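Local atomic coordinates of beta-ketothiolase BktB (Ralstonia eutropha, PDB entry 4NZS), a protein that condenses acetyl-CoA with propionyl-CoA or a second acetyl-CoA to give 3-oxoacyl-CoA thioesters, a step required for efficient PHBV copolymer production. Residues G24-D29 with V217-D222; A45-S50 with A262-E267; K172-S177 with T334-L339; S193-I196 with Y200-D203. All coordinates share one frame; numbering follows the deposited sequence.

Interaction 1: residues G24-D29 with V217-D222; sequences GGSLKD and VTFDTD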
loop_
_atom_site.group_PDB
_atom_site.type_symbol
_atom_site.label_atom_id
_atom_site.label_comp_id
_atom_site.label_asym_id
_atom_site.label_seq_id
_atom_site.Cartn_x
_atom_site.Cartn_y
_atom_site.Cartn_z
ATOM N N GLY A 24 -16.131 12.211 -5.444
ATOM C CA GLY A 24 -15.627 12.601 -4.172
ATOM C C GLY A 24 -16.440 13.691 -3.592
ATOM O O GLY A 24 -15.944 14.485 -2.805
ATOM N N GLY A 25 -17.690 13.712 -3.991
ATOM C CA GLY A 25 -18.634 14.649 -3.465
ATOM C C GLY A 25 -19.423 14.018 -2.337
ATOM O O GLY A 25 -18.841 13.463 -1.400
ATOM N N SER A 26 -20.748 14.115 -2.440
ATOM C CA SER A 26 -21.660 13.793 -1.355
ATOM C C SER A 26 -21.937 12.315 -1.226
ATOM O O SER A 26 -22.599 11.904 -0.270
ATOM C CB SER A 26 -23.008 14.504 -1.550
ATOM O OG SER A 26 -22.927 15.884 -1.231
ATOM N N LEU A 27 -21.475 11.501 -2.168
ATOM C CA LEU A 27 -21.676 10.054 -2.019
ATOM C C LEU A 27 -20.378 9.285 -1.655
ATOM O O LEU A 27 -20.375 8.041 -1.493
ATOM C CB LEU A 27 -22.383 9.511 -3.258
ATOM C CG LEU A 27 -23.910 9.757 -3.287
ATOM C CD1 LEU A 27 -24.584 9.027 -4.443
ATOM C CD2 LEU A 27 -24.609 9.396 -1.956
ATOM N N LYS A 28 -19.323 10.082 -1.494
ATOM C CA LYS A 28 -17.973 9.681 -1.151
ATOM C C LYS A 28 -17.937 8.504 -0.164
ATOM O O LYS A 28 -17.244 7.500 -0.381
ATOM C CB LYS A 28 -17.319 10.901 -0.507
ATOM C CG LYS A 28 -15.832 10.996 -0.639
ATOM C CD LYS A 28 -15.250 12.182 0.155
ATOM C CE LYS A 28 -13.929 12.615 -0.536
ATOM N NZ LYS A 28 -13.077 13.695 0.054
ATOM N N ASP A 29 -18.692 8.636 0.922
ATOM C CA ASP A 29 -18.609 7.741 2.051
ATOM C C ASP A 29 -19.639 6.621 1.988
ATOM O O ASP A 29 -19.826 5.901 2.964
ATOM C CB ASP A 29 -18.841 8.542 3.330
ATOM C CG ASP A 29 -17.786 9.587 3.553
ATOM O OD1 ASP A 29 -16.973 9.808 2.650
ATOM O OD2 ASP A 29 -17.762 10.196 4.640
ATOM N N VAL A 217 -27.610 14.410 7.505
ATOM C CA VAL A 217 -27.468 15.136 6.240
ATOM C C VAL A 217 -28.020 14.268 5.116
ATOM O O VAL A 217 -27.687 13.065 5.028
ATOM C CB VAL A 217 -25.991 15.453 5.973
ATOM C CG1 VAL A 217 -25.106 14.290 6.396
ATOM C CG2 VAL A 217 -25.760 15.795 4.520
ATOM N N THR A 218 -28.845 14.858 4.243
ATOM C CA THR A 218 -29.526 14.037 3.246
ATOM C C THR A 218 -29.339 14.450 1.787
ATOM O O THR A 218 -29.463 15.599 1.452
ATOM C CB THR A 218 -31.025 13.925 3.516
ATOM O OG1 THR A 218 -31.732 14.619 2.485
ATOM C CG2 THR A 218 -31.383 14.457 4.915
ATOM N N PHE A 219 -29.086 13.471 0.926
ATOM C CA PHE A 219 -28.774 13.716 -0.445
ATOM C C PHE A 219 -29.898 13.234 -1.372
ATOM O O PHE A 219 -30.264 12.026 -1.429
ATOM C CB PHE A 219 -27.417 13.091 -0.809
ATOM C CG PHE A 219 -27.022 13.335 -2.238
ATOM C CD1 PHE A 219 -26.775 14.636 -2.687
ATOM C CD2 PHE A 219 -26.954 12.284 -3.154
ATOM C CE1 PHE A 219 -26.445 14.874 -4.015
ATOM C CE2 PHE A 219 -26.619 12.519 -4.485
ATOM C CZ PHE A 219 -26.376 13.812 -4.909
ATOM N N ASP A 220 -30.521 14.212 -2.016
ATOM C CA ASP A 220 -31.607 13.965 -2.948
ATOM C C ASP A 220 -31.492 14.634 -4.314
ATOM O O ASP A 220 -32.288 14.359 -5.187
ATOM C CB ASP A 220 -32.909 14.425 -2.317
ATOM C CG ASP A 220 -32.882 15.890 -1.948
ATOM O OD1 ASP A 220 -31.886 16.561 -2.254
ATOM O OD2 ASP A 220 -33.853 16.373 -1.351
ATOM N N THR A 221 -30.544 15.536 -4.491
ATOM C CA THR A 221 -30.534 16.350 -5.685
ATOM C C THR A 221 -29.287 16.105 -6.497
ATOM O O THR A 221 -28.197 16.243 -5.980
ATOM C CB THR A 221 -30.654 17.829 -5.314
ATOM O OG1 THR A 221 -31.012 18.587 -6.465
ATOM C CG2 THR A 221 -29.352 18.348 -4.738
ATOM N N ASP A 222 -29.438 15.786 -7.774
ATOM C CA ASP A 222 -28.277 15.425 -8.555
ATOM C C ASP A 222 -27.396 16.643 -8.616
ATOM O O ASP A 222 -27.780 17.647 -9.153
ATOM C CB ASP A 222 -28.699 15.049 -9.962
ATOM C CG ASP A 222 -29.686 13.915 -9.990
ATOM O OD1 ASP A 222 -29.374 12.822 -9.508
ATOM O OD2 ASP A 222 -30.783 14.104 -10.513
#
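Ser26 OG is hydrogen-bonded to Glu223 OE1, just past segment 217-222, while its CB rests on the ring of Phe219. A second polar tie involves Asp222, whose OD1 takes both a salt bridge from Arg17 NH1 and a hydrogen bond from Ile20 N. Asp222 thereby ties the end of 217-222 to strand 10-22, while Glu223 holds the loop at Ser26. No hydrogen bond runs directly between 24-29 and 217-222, and the direct contact is van der Waals packing.

Phe219 is its centre. With CG anti to the backbone N (chi1 -179°), the benzyl group is carried toward the turn. Ser26 CB lies over one face, 3.9 Å from Phe219 CD1. The backbone N of Thr221 stands 4.2 Å above the plane of the Phe219 ring on the opposite face, offset toward the rim. Leu27 comes at an oblique slant from the Ser26 side, its chain at about a right angle to that of Phe219. Its fork spans one ring bond: Leu27 CD2 is 3.9 Å from Phe219 CD2, and Leu27 CD1 is 4.0 Å from Phe219 CE2. Ser26 and Leu27 are the two central residues of a type I turn from Gly25 to Lys28, which presents both to the same ring. Leu27 and Phe219 also touch Val208.

Lys28 makes a cation-pi contact with Trp137 of the second subunit. Phe219 belongs to a small antiparallel ribbon, 208-210 with 217-219. The ribbon lies in the long excursion between core strands 116-124 and 257-267, consistent with the loop domain of thiolases.

Interaction 2: residues A45-S50 with A262-E267; sequences ARAQVS and AVVMME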
loop_
_atom_site.group_PDB
_atom_site.type_symbol
_atom_site.label_atom_id
_atom_site.label_comp_id
_atom_site.label_asym_id
_atom_site.label_seq_id
_atom_site.Cartn_x
_atom_site.Cartn_y
_atom_site.Cartn_z
ATOM N N ALA A 45 -41.187 -0.966 -1.911
ATOM C CA ALA A 45 -42.196 -0.116 -1.325
ATOM C C ALA A 45 -43.138 0.471 -2.358
ATOM O O ALA A 45 -44.340 0.482 -2.158
ATOM C CB ALA A 45 -41.516 0.997 -0.546
ATOM N N ARG A 46 -42.589 1.043 -3.417
ATOM C CA ARG A 46 -43.398 1.587 -4.502
ATOM C C ARG A 46 -44.142 0.508 -5.241
ATOM O O ARG A 46 -45.278 0.672 -5.634
ATOM C CB ARG A 46 -42.552 2.396 -5.466
ATOM C CG ARG A 46 -41.575 3.311 -4.772
ATOM C CD ARG A 46 -41.857 4.773 -5.043
ATOM N NE ARG A 46 -40.807 5.596 -4.465
ATOM C CZ ARG A 46 -40.987 6.805 -3.960
ATOM N NH1 ARG A 46 -42.187 7.361 -3.968
ATOM N NH2 ARG A 46 -39.958 7.462 -3.452
ATOM N N ALA A 47 -43.474 -0.606 -5.439
ATOM C CA ALA A 47 -44.082 -1.734 -6.090
ATOM C C ALA A 47 -45.094 -2.364 -5.158
ATOM O O ALA A 47 -45.833 -3.248 -5.548
ATOM C CB ALA A 47 -43.031 -2.739 -6.497
ATOM N N GLN A 48 -45.087 -1.946 -3.900
ATOM C CA GLN A 48 -45.983 -2.534 -2.925
ATOM C C GLN A 48 -45.781 -4.041 -2.951
ATOM O O GLN A 48 -46.704 -4.803 -3.147
ATOM C CB GLN A 48 -47.429 -2.137 -3.207
ATOM C CG GLN A 48 -47.977 -1.094 -2.243
ATOM C CD GLN A 48 -48.883 -0.077 -2.908
ATOM O OE1 GLN A 48 -49.515 -0.358 -3.917
ATOM N NE2 GLN A 48 -48.948 1.112 -2.339
ATOM N N VAL A 49 -44.523 -4.436 -2.836
ATOM C CA VAL A 49 -44.103 -5.818 -2.972
ATOM C C VAL A 49 -43.173 -6.276 -1.839
ATOM O O VAL A 49 -42.275 -5.559 -1.437
ATOM C CB VAL A 49 -43.422 -5.994 -4.333
ATOM C CG1 VAL A 49 -42.464 -4.850 -4.574
ATOM C CG2 VAL A 49 -42.728 -7.335 -4.449
ATOM N N SER A 50 -43.403 -7.481 -1.331
ATOM C CA SER A 50 -42.553 -8.071 -0.306
ATOM C C SER A 50 -41.261 -8.581 -0.895
ATOM O O SER A 50 -41.202 -8.875 -2.072
ATOM C CB SER A 50 -43.270 -9.215 0.411
ATOM O OG SER A 50 -42.532 -9.665 1.530
ATOM N N ALA A 262 -32.791 0.867 -9.159
ATOM C CA ALA A 262 -33.486 -0.427 -9.327
ATOM C C ALA A 262 -34.861 -0.337 -9.981
ATOM O O ALA A 262 -35.576 0.664 -9.879
ATOM C CB ALA A 262 -33.604 -1.157 -7.997
ATOM N N VAL A 263 -35.215 -1.408 -10.674
ATOM C CA VAL A 263 -36.573 -1.564 -11.125
ATOM C C VAL A 263 -37.081 -2.852 -10.544
ATOM O O VAL A 263 -36.330 -3.848 -10.495
ATOM C CB VAL A 263 -36.707 -1.608 -12.648
ATOM C CG1 VAL A 263 -35.928 -0.467 -13.262
ATOM C CG2 VAL A 263 -36.276 -2.958 -13.205
ATOM N N VAL A 264 -38.341 -2.831 -10.098
ATOM C CA VAL A 264 -39.018 -4.088 -9.840
ATOM C C VAL A 264 -39.741 -4.475 -11.086
ATOM O O VAL A 264 -40.387 -3.653 -11.689
ATOM C CB VAL A 264 -40.025 -4.018 -8.696
ATOM C CG1 VAL A 264 -40.784 -5.340 -8.619
ATOM C CG2 VAL A 264 -39.319 -3.724 -7.361
ATOM N N MET A 265 -39.621 -5.726 -11.474
ATOM C CA MET A 265 -40.340 -6.207 -12.629
ATOM C C MET A 265 -41.188 -7.399 -12.314
ATOM O O MET A 265 -41.081 -8.028 -11.251
ATOM C CB MET A 265 -39.383 -6.617 -13.710
ATOM C CG MET A 265 -38.870 -5.493 -14.563
ATOM S SD MET A 265 -37.354 -6.193 -15.209
ATOM C CE MET A 265 -36.902 -4.935 -16.391
ATOM N N MET A 266 -42.034 -7.696 -13.283
ATOM C CA MET A 266 -43.048 -8.693 -13.135
ATOM C C MET A 266 -43.450 -9.244 -14.457
ATOM O O MET A 266 -43.503 -8.519 -15.458
ATOM C CB MET A 266 -44.291 -8.082 -12.491
ATOM C CG MET A 266 -44.492 -8.606 -11.100
ATOM S SD MET A 266 -45.829 -7.853 -10.170
ATOM C CE MET A 266 -45.386 -8.514 -8.557
ATOM N N GLU A 267 -43.753 -10.537 -14.425
ATOM C CA GLU A 267 -44.668 -11.139 -15.385
ATOM C C GLU A 267 -46.035 -10.398 -15.319
ATOM O O GLU A 267 -46.705 -10.344 -14.265
ATOM C CB GLU A 267 -44.849 -12.649 -15.115
ATOM C CG GLU A 267 -44.916 -13.540 -16.361
ATOM C CD GLU A 267 -46.088 -13.232 -17.276
ATOM O OE1 GLU A 267 -47.177 -12.878 -16.745
ATOM O OE2 GLU A 267 -45.905 -13.352 -18.520
#
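Ala47 and Val264 point their CB atoms at each other, and this facing pair makes the closest contact. The methyl of Ala47 lies against the broad side of the valine isopropyl group. Ala47 CB is 3.9 Å from Val264 CG2 and 4.0 Å from Val264 CG1, so neither branch is favoured. Val264 achieves this by turning CG1 to the side across from its amide nitrogen (chi1 174°), with CG2 beside that N. Both branches then flank the alanine methyl.

Val49 adds a looser touch. Its CG1 is 4.4 Å from Val264 CG2, although the modelled position of this branch is doubtful. Val49 is brought back over the strand by the helix end. Gln48, with positive phi, is the C-prime residue of a Schellman motif, and the chain turns there so that Val49 faces Val264. No hydrogen bond crosses between the two segments.

The contact is plain helix-on-sheet packing in the N-terminal thiolase domain. Helix 32-47 covers one face of strand 257-267, where Ala43 and Leu44 also touch Val264. The intervening side chains Val263 and Met265 turn to the other face and pack on Ile102 of helix 97-110. Strands 10-22 and 116-124 flank strand 257-267 in the sheet.

Interaction 3: residues K172-S177 with T334-L339; sequences KEYDIS and TKALGL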
loop_
_atom_site.group_PDB
_atom_site.type_symbol
_atom_site.label_atom_id
_atom_site.label_comp_id
_atom_site.label_asym_id
_atom_site.label_seq_id
_atom_site.Cartn_x
_atom_site.Cartn_y
_atom_site.Cartn_z
ATOM N N LYS A 172 -14.564 12.689 -35.303
ATOM C CA LYS A 172 -13.982 12.869 -36.625
ATOM C C LYS A 172 -14.692 12.000 -37.681
ATOM O O LYS A 172 -14.974 12.457 -38.801
ATOM C CB LYS A 172 -12.474 12.580 -36.601
ATOM C CG LYS A 172 -11.991 11.709 -37.752
ATOM C CD LYS A 172 -10.581 12.055 -38.204
ATOM C CE LYS A 172 -10.215 11.240 -39.437
ATOM N NZ LYS A 172 -8.748 11.101 -39.565
ATOM N N GLU A 173 -15.030 10.777 -37.323
ATOM C CA GLU A 173 -15.639 9.884 -38.285
ATOM C C GLU A 173 -16.954 10.437 -38.781
ATOM O O GLU A 173 -17.319 10.228 -39.919
ATOM C CB GLU A 173 -15.844 8.502 -37.690
ATOM C CG GLU A 173 -16.457 7.509 -38.653
ATOM C CD GLU A 173 -16.384 6.091 -38.146
ATOM O OE1 GLU A 173 -16.003 5.897 -36.982
ATOM O OE2 GLU A 173 -16.700 5.164 -38.911
ATOM N N TYR A 174 -17.696 11.078 -37.896
ATOM C CA TYR A 174 -18.971 11.676 -38.244
ATOM C C TYR A 174 -18.953 13.201 -38.352
ATOM O O TYR A 174 -19.985 13.831 -38.514
ATOM C CB TYR A 174 -20.020 11.221 -37.241
ATOM C CG TYR A 174 -20.183 9.730 -37.235
ATOM C CD1 TYR A 174 -19.156 8.906 -36.845
ATOM C CD2 TYR A 174 -21.354 9.151 -37.657
ATOM C CE1 TYR A 174 -19.302 7.544 -36.852
ATOM C CE2 TYR A 174 -21.505 7.788 -37.664
ATOM C CZ TYR A 174 -20.475 6.995 -37.267
ATOM O OH TYR A 174 -20.648 5.645 -37.285
ATOM N N ASP A 175 -17.776 13.792 -38.252
ATOM C CA ASP A 175 -17.659 15.241 -38.295
ATOM C C ASP A 175 -18.523 16.000 -37.286
ATOM O O ASP A 175 -19.198 16.953 -37.644
ATOM C CB ASP A 175 -17.899 15.781 -39.704
ATOM C CG ASP A 175 -17.523 17.243 -39.828
ATOM O OD1 ASP A 175 -17.109 17.835 -38.816
ATOM O OD2 ASP A 175 -17.642 17.810 -40.927
ATOM N N ILE A 176 -18.513 15.579 -36.029
ATOM C CA ILE A 176 -19.183 16.359 -35.002
ATOM C C ILE A 176 -18.154 17.322 -34.455
ATOM O O ILE A 176 -17.200 16.931 -33.805
ATOM C CB ILE A 176 -19.731 15.476 -33.871
ATOM C CG1 ILE A 176 -20.911 14.648 -34.371
ATOM C CG2 ILE A 176 -20.148 16.318 -32.678
ATOM C CD1 ILE A 176 -20.522 13.290 -34.893
ATOM N N SER A 177 -18.355 18.592 -34.748
ATOM C CA SER A 177 -17.407 19.619 -34.386
ATOM C C SER A 177 -17.458 19.940 -32.922
ATOM O O SER A 177 -18.498 19.825 -32.301
ATOM C CB SER A 177 -17.728 20.887 -35.144
ATOM O OG SER A 177 -18.968 21.381 -34.707
ATOM N N THR A 334 -27.127 10.440 -32.263
ATOM C CA THR A 334 -28.359 11.122 -32.670
ATOM C C THR A 334 -28.516 11.135 -34.191
ATOM O O THR A 334 -29.574 10.776 -34.740
ATOM C CB THR A 334 -28.355 12.600 -32.251
ATOM O OG1 THR A 334 -27.559 12.782 -31.076
ATOM C CG2 THR A 334 -29.782 13.089 -32.008
ATOM N N LYS A 335 -27.437 11.581 -34.835
ATOM C CA LYS A 335 -27.348 11.794 -36.269
ATOM C C LYS A 335 -27.542 10.494 -37.036
ATOM O O LYS A 335 -28.577 10.296 -37.649
ATOM C CB LYS A 335 -25.990 12.414 -36.558
ATOM C CG LYS A 335 -25.568 12.591 -38.011
ATOM C CD LYS A 335 -24.554 13.742 -38.048
ATOM C CE LYS A 335 -23.790 13.842 -39.343
ATOM N NZ LYS A 335 -22.647 12.889 -39.373
ATOM N N ALA A 336 -26.576 9.586 -36.982
ATOM C CA ALA A 336 -26.671 8.341 -37.737
ATOM C C ALA A 336 -28.084 7.716 -37.675
ATOM O O ALA A 336 -28.551 7.183 -38.670
ATOM C CB ALA A 336 -25.601 7.359 -37.274
ATOM N N LEU A 337 -28.760 7.815 -36.531
ATOM C CA LEU A 337 -30.163 7.403 -36.386
ATOM C C LEU A 337 -31.241 8.464 -36.712
ATOM O O LEU A 337 -32.432 8.186 -36.626
ATOM C CB LEU A 337 -30.412 6.935 -34.949
ATOM C CG LEU A 337 -29.602 5.725 -34.482
ATOM C CD1 LEU A 337 -29.890 5.430 -33.010
ATOM C CD2 LEU A 337 -29.870 4.513 -35.356
ATOM N N GLY A 338 -30.861 9.677 -37.077
ATOM C CA GLY A 338 -31.851 10.715 -37.311
ATOM C C GLY A 338 -32.871 10.694 -36.190
ATOM O O GLY A 338 -34.035 10.313 -36.381
ATOM N N LEU A 339 -32.408 11.045 -34.998
ATOM C CA LEU A 339 -33.290 11.185 -33.844
ATOM C C LEU A 339 -33.642 12.632 -33.714
ATOM O O LEU A 339 -32.925 13.491 -34.221
ATOM C CB LEU A 339 -32.589 10.712 -32.581
ATOM C CG LEU A 339 -31.970 9.327 -32.691
ATOM C CD1 LEU A 339 -31.413 8.939 -31.336
ATOM C CD2 LEU A 339 -32.985 8.296 -33.175
#
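Tyr174 and Lys335 meet where two helices end near each other, each in a Schellman motif. Tyr174 is the first residue beyond helix 163-173. Asp175, with positive phi, is the C-prime residue there, and Gly338 plays that part after helix 327-336.

The bond between them is made by Lys335. Its NZ donates to the backbone O of Tyr174 at 3.0 Å. It arrives in the carbonyl plane, on a lone pair, at a C=O...N angle of 130°. The lysine leaves its backbone with CG trans to N and runs out nearly extended, then bends at its last torsion (chi4 -82°), which turns the ammonium group onto the carbonyl. The same NZ lies 3.8 Å from Tyr174 CB, at the edge of the ring and near its plane, and not over a face. The ammonium charge at the C-terminal end of helix 163-173 probably also gains from the helix dipole.

Ala336 supplies the apolar part. Its CB meets Tyr174 CE2 at 4.1 Å, approaching the ring obliquely.

This is a surface contact between a helix of the N-terminal thiolase domain and one of the C-terminal domain. Tyr174 also touches Ile297, and Ile176 packs on Cys331 and Ala332 of helix 327-336. Ala336 and Leu337 also touch Val300 of helix 299-310.

Interaction 4: residues S193-I196 with Y200-D203; sequences SAAI and YFKD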
loop_
_atom_site.group_PDB
_atom_site.type_symbol
_atom_site.label_atom_id
_atom_site.label_comp_id
_atom_site.label_asym_id
_atom_site.label_seq_id
_atom_site.Cartn_x
_atom_site.Cartn_y
_atom_site.Cartn_z
ATOM N N SER A 193 -31.053 21.250 -15.315
ATOM C CA SER A 193 -31.299 22.214 -14.256
ATOM C C SER A 193 -32.759 22.538 -14.267
ATOM O O SER A 193 -33.399 22.647 -13.231
ATOM C CB SER A 193 -30.465 23.480 -14.412
ATOM O OG SER A 193 -30.710 24.119 -15.645
ATOM N N ALA A 194 -33.280 22.682 -15.471
ATOM C CA ALA A 194 -34.670 22.980 -15.633
ATOM C C ALA A 194 -35.448 21.831 -15.078
ATOM O O ALA A 194 -36.378 22.012 -14.319
ATOM C CB ALA A 194 -34.980 23.139 -17.102
ATOM N N ALA A 195 -35.030 20.631 -15.427
ATOM C CA ALA A 195 -35.788 19.468 -15.059
ATOM C C ALA A 195 -35.808 19.368 -13.564
ATOM O O ALA A 195 -36.806 18.978 -12.974
ATOM C CB ALA A 195 -35.187 18.224 -15.663
ATOM N N ILE A 196 -34.674 19.675 -12.956
ATOM C CA ILE A 196 -34.559 19.612 -11.518
ATOM C C ILE A 196 -35.459 20.617 -10.825
ATOM O O ILE A 196 -36.217 20.255 -9.947
ATOM C CB ILE A 196 -33.096 19.879 -11.113
ATOM C CG1 ILE A 196 -32.208 18.738 -11.599
ATOM C CG2 ILE A 196 -32.939 20.064 -9.613
ATOM C CD1 ILE A 196 -30.742 18.950 -11.323
ATOM N N TYR A 200 -39.056 17.500 -11.631
ATOM C CA TYR A 200 -39.281 16.281 -12.463
ATOM C C TYR A 200 -38.826 14.927 -11.862
ATOM O O TYR A 200 -39.404 13.869 -12.162
ATOM C CB TYR A 200 -38.611 16.448 -13.846
ATOM C CG TYR A 200 -39.397 17.253 -14.875
ATOM C CD1 TYR A 200 -40.078 18.412 -14.524
ATOM C CD2 TYR A 200 -39.442 16.855 -16.214
ATOM C CE1 TYR A 200 -40.793 19.138 -15.466
ATOM C CE2 TYR A 200 -40.140 17.587 -17.164
ATOM C CZ TYR A 200 -40.815 18.730 -16.780
ATOM O OH TYR A 200 -41.519 19.468 -17.697
ATOM N N PHE A 201 -37.777 14.960 -11.041
ATOM C CA PHE A 201 -37.162 13.735 -10.543
ATOM C C PHE A 201 -37.606 13.378 -9.122
ATOM O O PHE A 201 -37.440 12.248 -8.708
ATOM C CB PHE A 201 -35.637 13.852 -10.588
ATOM C CG PHE A 201 -35.065 14.054 -11.972
ATOM C CD1 PHE A 201 -35.380 13.194 -13.014
ATOM C CD2 PHE A 201 -34.170 15.065 -12.214
ATOM C CE1 PHE A 201 -34.823 13.374 -14.290
ATOM C CE2 PHE A 201 -33.625 15.256 -13.465
ATOM C CZ PHE A 201 -33.945 14.402 -14.508
ATOM N N LYS A 202 -38.203 14.310 -8.390
ATOM C CA LYS A 202 -38.580 14.056 -7.000
ATOM C C LYS A 202 -39.043 12.644 -6.676
ATOM O O LYS A 202 -38.590 12.076 -5.701
ATOM C CB LYS A 202 -39.628 15.060 -6.507
ATOM C CG LYS A 202 -39.026 16.304 -5.855
ATOM C CD LYS A 202 -39.990 17.005 -4.900
ATOM C CE LYS A 202 -39.380 18.280 -4.292
ATOM N NZ LYS A 202 -40.422 19.228 -3.821
ATOM N N ASP A 203 -39.935 12.073 -7.470
ATOM C CA ASP A 203 -40.541 10.786 -7.101
ATOM C C ASP A 203 -39.692 9.542 -7.356
ATOM O O ASP A 203 -39.829 8.501 -6.633
ATOM C CB ASP A 203 -41.891 10.615 -7.771
ATOM C CG ASP A 203 -43.010 10.622 -6.770
ATOM O OD1 ASP A 203 -43.267 11.716 -6.192
ATOM O OD2 ASP A 203 -43.587 9.526 -6.544
#
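Phe201 and Ile196 each set CG or CG1 beside the backbone N (chi1 -61° and -67°), and these turns bring the two side chains together. The CB of Ile196 points away from the loop, but its CG1 still reaches the phenylalanine, meeting Phe201 CE2 at 4.2 Å. It comes at the edge of the ring, near its plane. Ala195 approaches the same ring obliquely, with its CB 4.0 Å from Phe201 CE2.

Tyr200 lies on another side of Ala195. One face of its ring is turned to Ala195 CA, and the two CB atoms of Ala195 and Tyr200 are 4.3 Å apart. The neighbouring backbone makes the polar link: Tyr200 N donates to Ala195 O at 3.0 Å, with an N-H...O angle of 151°.

Beyond the segments, Arg17 makes a cation-pi contact with Phe201, and Tyr200 touches Glu371 and Arg374 of helix 357-375.

The chain thus folds back on the end of helix 178-197. The bond gives a late helix carbonyl an N-H partner from the loop. CB and CG of Tyr200 lie against that same carbonyl oxygen, while the apolar part of the contact is Phe201 with Ala195 and Ile196.

In the fold
Interactions 1 and 4 touch: Asp222 OD2 lies 3.9 Å from Phe201 CD2, and Thr221 OG1 lies 4.0 Å from Ile196 CG2. Arg17 joins them, as it pairs with Asp222 and makes a cation-pi contact with Phe201. Interaction 4 also reaches interaction 2, where Arg46 NH2 packs 3.3 Å from Asp203 O; the charged ends of these two residues are only weakly paired, at long range. Interactions 1 and 2 are themselves about 10 Å apart at their nearest atoms. Interaction 3 stands apart, its centre 28 Å from that of interaction 4. The other three lie away from the active-site residues; here the Tyr174 side chain is about 11 Å from that of Cys385, a predicted proton acceptor, too far to touch it.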